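Local coordinates for ABC transporter, ATP binding protein (Sulfolobus solfataricus, PDB 1OXX) that hydrolyses ATP to power glucose uptake, serving as the ATP-binding subunit of the GlcSTUV ABC transporter, at residues G60-Y63 with L68-S71; I26-E29 with R33-I36; D203-A208 with D227-P232. The protein carries 1 engineered substitution. All coordinates share one frame; numbering follows the deposited sequence.

Contact 1: residues G60-Y63 with L68-S71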
ATOM      1  N   GLY A  60      21.939  -0.772  12.816  1.00  6.95           N
ATOM      2  CA  GLY A  60      20.898  -1.732  13.135  1.00  5.39           C
ATOM      3  C   GLY A  60      21.140  -3.105  12.527  1.00  6.89           C
ATOM      4  O   GLY A  60      22.091  -3.323  11.775  1.00  6.59           O
ATOM      5  N   GLU A  61      20.221  -4.018  12.809  1.00  6.55           N
ATOM      6  CA  GLU A  61      20.385  -5.415  12.442  1.00  6.37           C
ATOM      7  C   GLU A  61      19.129  -6.020  11.821  1.00  3.28           C
ATOM      8  O   GLU A  61      18.016  -5.619  12.146  1.00  6.11           O
ATOM      9  CB  GLU A  61      20.755  -6.206  13.697  1.00  7.35           C
ATOM     10  CG  GLU A  61      22.019  -5.692  14.389  1.00  9.56           C
ATOM     11  CD  GLU A  61      21.766  -4.543  15.359  1.00 16.48           C
ATOM     12  OE1 GLU A  61      20.762  -4.586  16.105  1.00 18.29           O
ATOM     13  OE2 GLU A  61      22.584  -3.600  15.388  1.00 22.18           O
ATOM     14  N   LEU A  62      19.332  -7.015  10.966  1.00  4.05           N
ATOM     15  CA  LEU A  62      18.240  -7.714  10.307  1.00  3.33           C
ATOM     16  C   LEU A  62      18.453  -9.210  10.449  1.00  5.78           C
ATOM     17  O   LEU A  62      19.534  -9.695  10.143  1.00  5.27           O
ATOM     18  CB  LEU A  62      18.215  -7.326   8.834  1.00  4.80           C
ATOM     19  CG  LEU A  62      17.147  -7.986   7.954  1.00  4.15           C
ATOM     20  CD1 LEU A  62      15.766  -7.563   8.397  1.00  4.60           C
ATOM     21  CD2 LEU A  62      17.361  -7.648   6.487  1.00  4.66           C
ATOM     22  N   TYR A  63      17.436  -9.918  10.932  1.00  4.91           N
ATOM     23  CA  TYR A  63      17.503 -11.361  11.139  1.00  3.56           C
ATOM     24  C   TYR A  63      16.425 -12.074  10.336  1.00  4.47           C
ATOM     25  O   TYR A  63      15.296 -11.599  10.260  1.00  4.95           O
ATOM     26  CB  TYR A  63      17.282 -11.709  12.619  1.00  6.13           C
ATOM     27  CG  TYR A  63      18.294 -11.113  13.553  1.00  8.42           C
ATOM     28  CD1 TYR A  63      18.171  -9.805  13.989  1.00  7.33           C
ATOM     29  CD2 TYR A  63      19.380 -11.853  14.000  1.00 12.75           C
ATOM     30  CE1 TYR A  63      19.089  -9.258  14.845  1.00  9.60           C
ATOM     31  CE2 TYR A  63      20.305 -11.301  14.859  1.00 12.29           C
ATOM     32  CZ  TYR A  63      20.149 -10.002  15.267  1.00 10.05           C
ATOM     33  OH  TYR A  63      21.058  -9.419  16.131  1.00 23.36           O
ATOM     34  N   LEU A  68      21.518 -13.722  11.577  1.00  6.71           N
ATOM     35  CA  LEU A  68      21.854 -12.333  11.271  1.00  5.14           C
ATOM     36  C   LEU A  68      22.262 -12.238   9.801  1.00  6.75           C
ATOM     37  O   LEU A  68      23.283 -12.819   9.381  1.00  8.86           O
ATOM     38  CB  LEU A  68      22.983 -11.848  12.181  1.00  8.12           C
ATOM     39  CG  LEU A  68      23.477 -10.418  11.969  1.00  8.24           C
ATOM     40  CD1 LEU A  68      22.423  -9.409  12.423  1.00 10.94           C
ATOM     41  CD2 LEU A  68      24.786 -10.208  12.706  1.00 12.93           C
ATOM     42  N   VAL A  69      21.465 -11.538   9.003  1.00  4.24           N
ATOM     43  CA  VAL A  69      21.746 -11.424   7.575  1.00  5.27           C
ATOM     44  C   VAL A  69      22.399 -10.093   7.170  1.00  5.51           C
ATOM     45  O   VAL A  69      22.977  -9.989   6.092  1.00  7.00           O
ATOM     46  CB  VAL A  69      20.478 -11.691   6.723  1.00  6.84           C
ATOM     47  CG1 VAL A  69      19.937 -13.082   6.981  1.00  6.99           C
ATOM     48  CG2 VAL A  69      19.411 -10.650   7.016  1.00  5.73           C
ATOM     49  N   ALA A  70      22.274  -9.069   8.009  1.00  4.83           N
ATOM     50  CA  ALA A  70      22.918  -7.785   7.754  1.00  6.68           C
ATOM     51  C   ALA A  70      23.014  -7.012   9.054  1.00  7.81           C
ATOM     52  O   ALA A  70      22.158  -7.142   9.922  1.00  6.08           O
ATOM     53  CB  ALA A  70      22.152  -6.996   6.710  1.00  6.25           C
ATOM     54  N   SER A  71      24.055  -6.198   9.193  1.00  6.86           N
ATOM     55  CA  SER A  71      24.287  -5.509  10.450  1.00  9.07           C
ATOM     56  C   SER A  71      25.241  -4.347  10.282  1.00  7.84           C
ATOM     57  O   SER A  71      26.365  -4.514   9.791  1.00 11.08           O
ATOM     58  CB  SER A  71      24.898  -6.484  11.468  1.00 13.97           C
ATOM     59  OG  SER A  71      25.250  -5.831  12.674  1.00 14.76           O
TER

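Contact 2: residues I26-E29 with R33-I36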
ATOM      1  N   ILE A  26      10.352  -3.833  13.467  1.00  4.74           N
ATOM      2  CA  ILE A  26       9.215  -4.672  13.111  1.00  7.51           C
ATOM      3  C   ILE A  26       9.603  -6.122  13.287  1.00  4.77           C
ATOM      4  O   ILE A  26      10.715  -6.501  12.941  1.00  5.07           O
ATOM      5  CB  ILE A  26       8.821  -4.529  11.625  1.00  6.98           C
ATOM      6  CG1 ILE A  26       8.867  -3.093  11.146  1.00 11.55           C
ATOM      7  CG2 ILE A  26       7.444  -5.126  11.394  1.00  8.86           C
ATOM      8  CD1 ILE A  26       8.702  -2.975   9.634  1.00 13.60           C
ATOM      9  N   ASN A  27       8.690  -6.908  13.854  1.00  3.85           N
ATOM     10  CA  ASN A  27       8.846  -8.353  13.941  1.00  3.67           C
ATOM     11  C   ASN A  27       7.759  -8.961  13.067  1.00  5.16           C
ATOM     12  O   ASN A  27       6.567  -8.924  13.425  1.00  6.97           O
ATOM     13  CB  ASN A  27       8.702  -8.875  15.374  1.00  6.24           C
ATOM     14  CG  ASN A  27       9.689  -8.250  16.342  1.00  7.31           C
ATOM     15  OD1 ASN A  27      10.849  -8.002  15.999  1.00  7.20           O
ATOM     16  ND2 ASN A  27       9.248  -8.045  17.590  1.00  6.04           N
ATOM     17  N   ILE A  28       8.130  -9.465  11.890  1.00  5.15           N
ATOM     18  CA  ILE A  28       7.189 -10.079  10.946  1.00  6.70           C
ATOM     19  C   ILE A  28       7.195 -11.574  11.171  1.00  5.35           C
ATOM     20  O   ILE A  28       8.244 -12.204  11.155  1.00  7.52           O
ATOM     21  CB  ILE A  28       7.609  -9.750   9.493  1.00  7.50           C
ATOM     22  CG1 ILE A  28       7.601  -8.237   9.287  1.00  8.39           C
ATOM     23  CG2 ILE A  28       6.678 -10.412   8.500  1.00  8.14           C
ATOM     24  CD1 ILE A  28       8.137  -7.791   7.938  1.00 10.38           C
ATOM     25  N   GLU A  29       6.017 -12.141  11.401  1.00  6.31           N
ATOM     26  CA  GLU A  29       5.913 -13.548  11.742  1.00  6.03           C
ATOM     27  C   GLU A  29       5.939 -14.456  10.526  1.00  6.96           C
ATOM     28  O   GLU A  29       5.703 -14.040   9.396  1.00  7.38           O
ATOM     29  CB  GLU A  29       4.626 -13.780  12.537  1.00 10.16           C
ATOM     30  CG  GLU A  29       4.619 -13.065  13.884  1.00 11.95           C
ATOM     31  CD  GLU A  29       5.766 -13.476  14.799  1.00 18.54           C
ATOM     32  OE1 GLU A  29       6.189 -14.646  14.756  1.00 24.12           O
ATOM     33  OE2 GLU A  29       6.260 -12.616  15.566  1.00 17.57           O
ATOM     34  N   ARG A  33       1.412 -11.904   6.009  1.00  7.47           N
ATOM     35  CA  ARG A  33       1.283 -11.008   4.877  1.00  9.65           C
ATOM     36  C   ARG A  33       1.372  -9.595   5.446  1.00  7.92           C
ATOM     37  O   ARG A  33       0.432  -9.108   6.091  1.00  8.91           O
ATOM     38  CB  ARG A  33      -0.051 -11.237   4.163  1.00  9.63           C
ATOM     39  CG  ARG A  33      -0.194 -12.639   3.577  0.50 12.91           C
ATOM     40  CD  ARG A  33      -1.547 -12.917   2.931  0.50  5.89           C
ATOM     41  NE  ARG A  33      -2.583 -11.984   3.365  0.50 29.69           N
ATOM     42  CZ  ARG A  33      -3.822 -11.965   2.884  0.50 24.04           C
ATOM     43  NH1 ARG A  33      -4.194 -12.844   1.961  0.50 29.62           N
ATOM     44  NH2 ARG A  33      -4.694 -11.070   3.326  0.50 20.39           N
ATOM     45  N   PHE A  34       2.533  -8.983   5.263  1.00  5.96           N
ATOM     46  CA  PHE A  34       2.831  -7.670   5.791  1.00  6.84           C
ATOM     47  C   PHE A  34       2.981  -6.654   4.683  1.00  7.26           C
ATOM     48  O   PHE A  34       3.605  -6.916   3.666  1.00  8.56           O
ATOM     49  CB  PHE A  34       4.108  -7.706   6.626  1.00  9.21           C
ATOM     50  CG  PHE A  34       4.280  -6.526   7.522  1.00  7.55           C
ATOM     51  CD1 PHE A  34       3.749  -6.533   8.798  1.00  8.45           C
ATOM     52  CD2 PHE A  34       4.972  -5.413   7.111  1.00  8.76           C
ATOM     53  CE1 PHE A  34       3.900  -5.461   9.618  1.00  9.19           C
ATOM     54  CE2 PHE A  34       5.114  -4.319   7.943  1.00 11.43           C
ATOM     55  CZ  PHE A  34       4.578  -4.355   9.197  1.00 10.53           C
ATOM     56  N   GLY A  35       2.400  -5.490   4.883  1.00  6.99           N
ATOM     57  CA  GLY A  35       2.546  -4.420   3.922  1.00  5.39           C
ATOM     58  C   GLY A  35       3.185  -3.166   4.493  1.00  8.00           C
ATOM     59  O   GLY A  35       3.153  -2.926   5.697  1.00  8.30           O
ATOM     60  N   ILE A  36       3.778  -2.369   3.608  1.00  6.81           N
ATOM     61  CA  ILE A  36       4.278  -1.053   3.960  1.00  7.53           C
ATOM     62  C   ILE A  36       3.657  -0.019   3.008  1.00  7.64           C
ATOM     63  O   ILE A  36       3.685  -0.194   1.771  1.00  9.06           O
ATOM     64  CB  ILE A  36       5.829  -0.988   3.870  1.00 10.30           C
ATOM     65  CG1 ILE A  36       6.511  -1.952   4.856  1.00 14.78           C
ATOM     66  CG2 ILE A  36       6.302   0.402   4.122  1.00 15.18           C
ATOM     67  CD1 ILE A  36       6.528  -1.464   6.274  1.00 23.19           C
TER

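Contact 3: residues D203-A208 with D227-P232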
ATOM      1  N   ASP A 203      -3.537  -2.222  -3.000  1.00  6.27           N
ATOM      2  CA  ASP A 203      -2.633  -3.355  -2.947  1.00  7.84           C
ATOM      3  C   ASP A 203      -2.566  -3.874  -1.506  1.00  9.30           C
ATOM      4  O   ASP A 203      -2.568  -5.082  -1.250  1.00 11.17           O
ATOM      5  CB  ASP A 203      -1.254  -2.942  -3.447  1.00  8.78           C
ATOM      6  CG  ASP A 203      -1.232  -2.667  -4.948  1.00  9.00           C
ATOM      7  OD1 ASP A 203      -0.298  -1.985  -5.426  1.00 18.31           O
ATOM      8  OD2 ASP A 203      -2.119  -3.077  -5.703  1.00 12.54           O
ATOM      9  N   ILE A 204      -2.529  -2.945  -0.555  1.00  7.02           N
ATOM     10  CA  ILE A 204      -2.487  -3.282   0.869  1.00  8.32           C
ATOM     11  C   ILE A 204      -3.769  -3.983   1.315  1.00  7.91           C
ATOM     12  O   ILE A 204      -3.734  -5.025   1.965  1.00  8.28           O
ATOM     13  CB  ILE A 204      -2.324  -1.977   1.684  1.00 11.80           C
ATOM     14  CG1 ILE A 204      -0.964  -1.356   1.420  1.00 26.05           C
ATOM     15  CG2 ILE A 204      -2.537  -2.211   3.177  1.00  9.51           C
ATOM     16  CD1 ILE A 204       0.148  -2.250   1.736  1.00 15.97           C
ATOM     17  N   PHE A 205      -4.913  -3.413   0.987  1.00  5.63           N
ATOM     18  CA  PHE A 205      -6.171  -4.022   1.412  1.00  5.75           C
ATOM     19  C   PHE A 205      -6.374  -5.410   0.824  1.00  8.10           C
ATOM     20  O   PHE A 205      -6.978  -6.283   1.459  1.00  8.71           O
ATOM     21  CB  PHE A 205      -7.346  -3.115   1.082  1.00  7.05           C
ATOM     22  CG  PHE A 205      -7.579  -2.063   2.123  1.00  4.77           C
ATOM     23  CD1 PHE A 205      -7.084  -0.784   1.950  1.00 11.15           C
ATOM     24  CD2 PHE A 205      -8.229  -2.367   3.307  1.00  9.68           C
ATOM     25  CE1 PHE A 205      -7.268   0.190   2.923  1.00 15.05           C
ATOM     26  CE2 PHE A 205      -8.413  -1.412   4.273  1.00  9.90           C
ATOM     27  CZ  PHE A 205      -7.924  -0.126   4.088  1.00  6.11           C
ATOM     28  N   ALA A 206      -5.883  -5.605  -0.388  1.00  8.82           N
ATOM     29  CA  ALA A 206      -6.098  -6.859  -1.069  1.00 10.86           C
ATOM     30  C   ALA A 206      -5.243  -7.962  -0.503  1.00  8.73           C
ATOM     31  O   ALA A 206      -5.694  -9.106  -0.401  1.00 15.86           O
ATOM     32  CB  ALA A 206      -5.813  -6.698  -2.553  1.00  9.93           C
ATOM     33  N   ILE A 207      -4.018  -7.625  -0.107  1.00  8.02           N
ATOM     34  CA  ILE A 207      -3.033  -8.647   0.215  1.00 11.05           C
ATOM     35  C   ILE A 207      -2.500  -8.695   1.635  1.00 10.93           C
ATOM     36  O   ILE A 207      -2.157  -9.766   2.118  1.00 17.16           O
ATOM     37  CB  ILE A 207      -1.823  -8.465  -0.729  1.00 15.80           C
ATOM     38  CG1 ILE A 207      -2.218  -8.778  -2.173  1.00 17.40           C
ATOM     39  CG2 ILE A 207      -0.675  -9.350  -0.307  1.00 20.17           C
ATOM     40  CD1 ILE A 207      -1.233  -8.234  -3.201  1.00 22.50           C
ATOM     41  N   ALA A 208      -2.413  -7.548   2.302  1.00  7.08           N
ATOM     42  CA  ALA A 208      -1.751  -7.482   3.591  1.00  7.57           C
ATOM     43  C   ALA A 208      -2.692  -7.649   4.765  1.00  8.09           C
ATOM     44  O   ALA A 208      -3.792  -7.100   4.761  1.00  9.92           O
ATOM     45  CB  ALA A 208      -1.016  -6.152   3.700  1.00  8.61           C
ATOM     46  N   ASP A 227      -7.930  -0.944  10.724  1.00  5.89           N
ATOM     47  CA  ASP A 227      -7.673  -0.166  11.924  1.00  6.79           C
ATOM     48  C   ASP A 227      -6.958   1.135  11.574  1.00  8.01           C
ATOM     49  O   ASP A 227      -7.274   2.188  12.131  1.00  9.54           O
ATOM     50  CB  ASP A 227      -6.908  -1.018  12.942  1.00  9.37           C
ATOM     51  CG  ASP A 227      -7.782  -2.111  13.536  1.00 18.71           C
ATOM     52  OD1 ASP A 227      -9.024  -1.938  13.542  1.00 30.27           O
ATOM     53  OD2 ASP A 227      -7.328  -3.178  14.004  1.00 37.32           O
ATOM     54  N   LEU A 228      -6.016   1.090  10.639  1.00  6.05           N
ATOM     55  CA  LEU A 228      -5.405   2.325  10.167  1.00  7.35           C
ATOM     56  C   LEU A 228      -6.443   3.181   9.467  1.00  4.18           C
ATOM     57  O   LEU A 228      -6.396   4.413   9.557  1.00  5.66           O
ATOM     58  CB  LEU A 228      -4.239   2.071   9.205  1.00  6.31           C
ATOM     59  CG  LEU A 228      -2.875   1.930   9.897  1.00 19.48           C
ATOM     60  CD1 LEU A 228      -2.885   0.728  10.790  1.00 22.46           C
ATOM     61  CD2 LEU A 228      -1.747   1.851   8.883  1.00 30.03           C
ATOM     62  N   TYR A 229      -7.359   2.542   8.739  1.00  5.00           N
ATOM     63  CA  TYR A 229      -8.381   3.271   7.997  1.00  4.91           C
ATOM     64  C   TYR A 229      -9.341   4.037   8.915  1.00  4.89           C
ATOM     65  O   TYR A 229      -9.653   5.215   8.681  1.00  5.01           O
ATOM     66  CB  TYR A 229      -9.180   2.278   7.157  1.00  5.94           C
ATOM     67  CG  TYR A 229     -10.023   2.901   6.059  1.00  4.10           C
ATOM     68  CD1 TYR A 229      -9.448   3.327   4.890  1.00  5.47           C
ATOM     69  CD2 TYR A 229     -11.390   3.038   6.194  1.00  5.71           C
ATOM     70  CE1 TYR A 229     -10.204   3.861   3.875  1.00  5.13           C
ATOM     71  CE2 TYR A 229     -12.155   3.591   5.192  1.00  4.35           C
ATOM     72  CZ  TYR A 229     -11.556   4.001   4.036  1.00  5.00           C
ATOM     73  OH  TYR A 229     -12.271   4.537   2.989  1.00  6.73           O
ATOM     74  N   ASP A 230      -9.816   3.369   9.961  1.00  5.47           N
ATOM     75  CA  ASP A 230     -10.800   3.962  10.850  1.00  4.38           C
ATOM     76  C   ASP A 230     -10.182   4.689  12.042  1.00  6.73           C
ATOM     77  O   ASP A 230     -10.785   5.636  12.563  1.00  8.14           O
ATOM     78  CB  ASP A 230     -11.759   2.890  11.358  1.00  4.95           C
ATOM     79  CG  ASP A 230     -12.717   2.414  10.297  1.00 11.95           C
ATOM     80  OD1 ASP A 230     -12.968   3.150   9.307  1.00  9.41           O
ATOM     81  OD2 ASP A 230     -13.264   1.288  10.385  1.00 13.57           O
ATOM     82  N   ASN A 231      -8.988   4.277  12.454  1.00  6.07           N
ATOM     83  CA  ASN A 231      -8.312   4.883  13.606  1.00  4.56           C
ATOM     84  C   ASN A 231      -6.881   5.323  13.278  1.00  6.14           C
ATOM     85  O   ASN A 231      -5.917   4.896  13.918  1.00  6.07           O
ATOM     86  CB  ASN A 231      -8.339   3.908  14.780  1.00 10.09           C
ATOM     87  CG  ASN A 231      -9.747   3.544  15.180  1.00 12.58           C
ATOM     88  OD1 ASN A 231     -10.522   4.406  15.592  1.00 19.01           O
ATOM     89  ND2 ASN A 231     -10.099   2.273  15.029  1.00 25.46           N
ATOM     90  N   PRO A 232      -6.736   6.187  12.291  1.00  3.63           N
ATOM     91  CA  PRO A 232      -5.390   6.653  11.934  1.00  3.67           C
ATOM     92  C   PRO A 232      -4.816   7.549  13.018  1.00  4.37           C
ATOM     93  O   PRO A 232      -5.540   8.351  13.609  1.00  7.76           O
ATOM     94  CB  PRO A 232      -5.612   7.452  10.656  1.00  5.39           C
ATOM     95  CG  PRO A 232      -7.066   7.876  10.721  1.00  4.04           C
ATOM     96  CD  PRO A 232      -7.780   6.762  11.435  1.00  5.50           C
TER

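Contact 1: residues G60-Y63 with L68-S71
A classic beta bulge interrupts the antiparallel hairpin of strands 61-64 and 67-71: Val69 and Ala70 both face Leu62, and the register slips by one residue before Tyr63 pairs with Leu68. Two backbone hydrogen bonds define it. Leu62 N donates to Ala70 O at 3.0 Å, and Val69 N to Leu62 O at 2.9 Å. Leu62 thus uses both its N-H and its C=O across the bulge.

On the face carrying Glu61, Tyr63, Leu68 and Ser71, Leu68 brings its CD1 over one face of the Tyr63 ring, 3.9 Å from the centroid and 22° off the normal, a CH-pi contact. The ring lies across Leu68 because CG of Tyr63 is turned away from its own carbonyl carbon (chi1 -60°). Glu61 lays its CG beside Ser71 OG at 3.7 Å, whereas its OE2 is hydrogen-bonded to Asn72 ND2, just beyond the segment. On the face carrying Leu62 and Ala70, Leu62 CG meets Val69 CG2 at 3.6 Å, and Leu62 continues onto Ile50 and Ile51 of helix 41-52.

The chemistry is therefore two-sided: Leu62 and Ala70, with Val69 CG2 reaching Leu62, make the buried apolar face, whereas an aromatic-aliphatic pair and polar groups occupy the partly exposed one.

Contact 2: residues I26-E29 with R33-I36
The Phe34 ring is the flat group of this contact, and Ile28 covers one of its faces: CG1 stands 4.1 Å above the ring plane, offset toward the rim. CD1 of the same isoleucine lies 4.0 Å from Phe34 CD2, so the CG1-CD1 arm crosses that face near CG and CD2. At the edge, in the ring plane, sits Ile36 CD1 from Phe34's own strand. Ile26 reaches the far end of the ring obliquely, with its CG2 3.7 Å from Phe34 CZ.

The two isoleucines divide the ring between them. Ile28 takes the CG and CD2 end and meets it at about a right angle, while Ile26 takes the far end, CG2 at CZ and CE1 and CD1 near CE2. With CG anti to the backbone N (chi1 -163°), Phe34 carries its ring out from strand 33-37 between the backbones, where both isoleucines can reach it. Ile26 also extends CD1 to within 4.3 Å of Ile36 CD1, the remaining link between the two segments.

Everything that touches here is apolar and buried, and the strand axes approach no closer than 9.3 Å, too far for backbone pairing. The two strands, running at 147° to each other, instead belong to different sheets packed through side chains. Ile26 and Ile28 pair by backbone bonds with Val6 and Ile4 in the antiparallel sheet of the ATPase domain. Phe34 pairs with Leu194 and Val196 in the mixed sheet that holds the nucleotide-binding core. Ile36 also touches Lys44, one of the probable ATP-binding residues of the P-loop, which follows strand 33-37. Helix 41-52 closes one end of the cluster, where Phe47 touches both Ile26 and Ile36; strand 193-198 supplies Leu195 beside Phe34 and Ile36, and strand 210-215 adds Arg210 against Phe34.

Contact 3: residues D203-A208 with D227-P232
Phe205 of helix 201-207 and Tyr229 of helix 225-230 form an offset edge-to-face pair, with the edge of Phe205 directed toward the face of Tyr229. The centroids are 5.8 Å apart and the planes stand at 88°, nearly perpendicular. Phe205 approaches with CZ, the far corner of its ring, and meets the inner part of the tyrosine side chain.

Apolar contact is confined to this meeting point. Phe205 CZ is 3.9 Å from Tyr229 CD1 and 4.1 Å from Tyr229 CB, so the phenylalanine meets the root of the tyrosine and leaves the hydroxyl end well away. CG of Tyr229 lies anti to the backbone N (chi1 -164°), which turns the ring so that Phe205 CZ meets it near CD1 and CB. Only 77 Å² is buried in all between the segments, consistent with a contact made by a single pair of rings at the surface.

Polar interactions involve Tyr229 with partners outside both segments. Its hydroxyl is hydrogen-bonded to Glu279 OE2, and Arg277 both makes a cation-pi contact with the ring and donates NH2 to Tyr229 O. Tyr229 thus links Phe205 to Arg277 and Glu279, residues farther along the chain.

Within the fold, the backbones stay well apart, the nearest CA atoms, those of Phe205 and Tyr229, being 10.1 Å from each other. Ile241 of helix 235-241 touches both rings, and Pro225 of helix 225-230 also packs on Phe205. Farther in, Ile204 and Leu228 rest on Val211 and Val213 of strand 210-215, so both helices share that strand as a floor.

Contacts 2 and 3 are directly joined, their centres 13 Å apart: Gly35 CA lies 3.9 Å from Ile204 CD1, and Gly35 N is 3.7 Å from Ala208 CB. Strand 33-37 thus serves both: Phe34 packs within contact 2, and Gly35 packs against Ile204 and Ala208 of contact 3. Contacts 1 and 2 do not touch, their nearest atoms being about 7 Å apart, but strands 61-64 and 18-28 belong to one antiparallel sheet. Contact 3 is remote from contact 1, about 28 Å between centres. Contact 2 lies closest to the inferred ATP site, its Ile36 side chain about 4 Å from that of Lys44; the Leu62 side chain of contact 1 is about 11 Å from that of Thr46.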